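Local coordinates for protein BH2851 (PDB 2GFG) that is of unknown function but is a putative adenylate cyclase of the CYTH superfamily, whose antiparallel barrels typically bind triphosphate substrates, at residues Q81-K85 with Q86-L90. Residues are numbered along the deposited sequence; the frame is centred on the assembly and turned at random.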
loop_
_atom_site.group_PDB
_atom_site.type_symbol
_atom_site.label_atom_id
_atom_site.label_comp_id
_atom_site.label_asym_id
_atom_site.label_seq_id
_atom_site.Cartn_x
_atom_site.Cartn_y
_atom_site.Cartn_z
ATOM N N GLN A 81 8.106 1.502 -10.615
ATOM C CA GLN A 81 9.351 1.978 -11.241
ATOM C C GLN A 81 10.397 2.249 -10.171
ATOM O O GLN A 81 10.134 2.978 -9.219
ATOM C CB GLN A 81 9.082 3.246 -12.040
ATOM C CG GLN A 81 10.267 3.763 -12.870
ATOM C CD GLN A 81 9.959 5.095 -13.541
ATOM O OE1 GLN A 81 8.792 5.418 -13.810
ATOM N NE2 GLN A 81 10.993 5.889 -13.781
ATOM N N THR A 82 11.581 1.652 -10.333
ATOM C CA THR A 82 12.705 1.875 -9.419
ATOM C C THR A 82 13.266 3.273 -9.607
ATOM O O THR A 82 13.420 3.738 -10.734
ATOM C CB THR A 82 13.849 0.854 -9.664
ATOM O OG1 THR A 82 13.342 -0.472 -9.564
ATOM C CG2 THR A 82 15.005 1.040 -8.631
ATOM N N LEU A 83 13.572 3.936 -8.491
ATOM C CA LEU A 83 14.202 5.262 -8.502
ATOM C C LEU A 83 15.506 5.214 -7.753
ATOM O O LEU A 83 15.671 4.411 -6.845
ATOM C CB LEU A 83 13.308 6.291 -7.827
ATOM C CG LEU A 83 11.908 6.529 -8.348
ATOM C CD1 LEU A 83 11.305 7.725 -7.614
ATOM C CD2 LEU A 83 11.892 6.763 -9.854
ATOM N N SER A 84 16.421 6.111 -8.105
ATOM C CA SER A 84 17.614 6.339 -7.295
ATOM C C SER A 84 17.248 7.261 -6.150
ATOM O O SER A 84 16.174 7.899 -6.166
ATOM C CB SER A 84 18.739 6.963 -8.129
ATOM O OG SER A 84 18.348 8.207 -8.674
ATOM N N LYS A 85 18.119 7.321 -5.146
ATOM C CA LYS A 85 17.964 8.264 -4.026
ATOM C C LYS A 85 17.843 9.727 -4.544
ATOM O O LYS A 85 17.028 10.495 -4.043
ATOM C CB LYS A 85 19.145 8.130 -3.044
ATOM C CG LYS A 85 18.955 8.872 -1.713
ATOM C CD LYS A 85 20.168 8.705 -0.806
ATOM C CE LYS A 85 19.990 9.448 0.516
ATOM N NZ LYS A 85 21.218 9.351 1.390
ATOM N N GLN A 86 18.635 10.065 -5.585
ATOM C CA GLN A 86 18.577 11.395 -6.249
ATOM C C GLN A 86 17.181 11.695 -6.777
ATOM O O GLN A 86 16.636 12.780 -6.551
ATOM C CB GLN A 86 19.583 11.451 -7.424
ATOM C CG GLN A 86 19.491 12.783 -8.338
ATOM C CD GLN A 86 19.990 12.572 -9.786
ATOM O OE1 GLN A 86 19.872 11.472 -10.350
ATOM N NE2 GLN A 86 20.509 13.644 -10.399
ATOM N N GLU A 87 16.645 10.752 -7.558
ATOM C CA GLU A 87 15.329 10.906 -8.180
ATOM C C GLU A 87 14.235 10.968 -7.134
ATOM O O GLU A 87 13.337 11.799 -7.219
ATOM C CB GLU A 87 15.065 9.757 -9.163
ATOM C CG GLU A 87 15.975 9.788 -10.391
ATOM C CD GLU A 87 15.724 8.628 -11.357
ATOM O OE1 GLU A 87 15.478 7.497 -10.895
ATOM O OE2 GLU A 87 15.816 8.853 -12.582
ATOM N N ALA A 88 14.330 10.094 -6.135
ATOM C CA ALA A 88 13.378 10.069 -5.024
ATOM C C ALA A 88 13.395 11.396 -4.244
ATOM O O ALA A 88 12.345 11.962 -3.944
ATOM C CB ALA A 88 13.695 8.897 -4.082
ATOM N N LYS A 89 14.595 11.891 -3.956
ATOM C CA LYS A 89 14.763 13.142 -3.203
ATOM C C LYS A 89 14.236 14.363 -3.986
ATOM O O LYS A 89 13.549 15.221 -3.418
ATOM C CB LYS A 89 16.234 13.337 -2.820
ATOM C CG LYS A 89 16.471 14.440 -1.789
ATOM C CD LYS A 89 17.735 14.183 -0.941
ATOM C CE LYS A 89 19.005 14.532 -1.682
ATOM N NZ LYS A 89 19.334 15.983 -1.567
ATOM N N LEU A 90 14.561 14.430 -5.283
ATOM C CA LEU A 90 14.032 15.498 -6.172
ATOM C C LEU A 90 12.510 15.526 -6.186
ATOM O O LEU A 90 11.910 16.590 -6.141
ATOM C CB LEU A 90 14.544 15.322 -7.603
ATOM C CG LEU A 90 15.883 15.955 -7.902
ATOM C CD1 LEU A 90 16.462 15.383 -9.160
ATOM C CD2 LEU A 90 15.749 17.501 -8.002
#
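The Glu87 carboxylate is flanked on one face by Leu83, whose CD2 is 3.8 Å from Glu87 OE1, while Ser84 N and OG lie on the other side of its plane. Ser84 N donates to Glu87 OE1 at 3.3 Å, meeting it on the anti side and 24° out of the carboxylate plane. With CG beside its own backbone N (chi1 -67°) and the chain extended beyond, Glu87 brings this group up to Ser84 N and obliquely across Leu83. The return bond runs from Glu87 N to Ser84 OG, also 3.3 Å and nearly straight. Ser84 OG sits between its own backbone N and carbonyl carbon, a position that also puts it 3.3 Å from Glu87 CG. Such reciprocity defines a capping box with Ser84 as N-cap, and it starts helix 85-94, which follows barrel strand 76-83, the two short segment axes standing almost perpendicular at 92°. Regular helical bonding follows at once: Ala88 N reaches Ser84 O at 2.9 Å, and Lys89 N reaches Lys85 O at 2.8 Å. Leu83 CD1 comes within 4.4 Å of Ala88 CB; Leu83 also touches Phe66, Ala88 touches Phe64, and Pro98 touches both Leu83 and Glu87. Chemically, the box satisfies two amides at the turn, and a negative carboxylate beside the helix N-terminus would probably be favoured by the helix dipole.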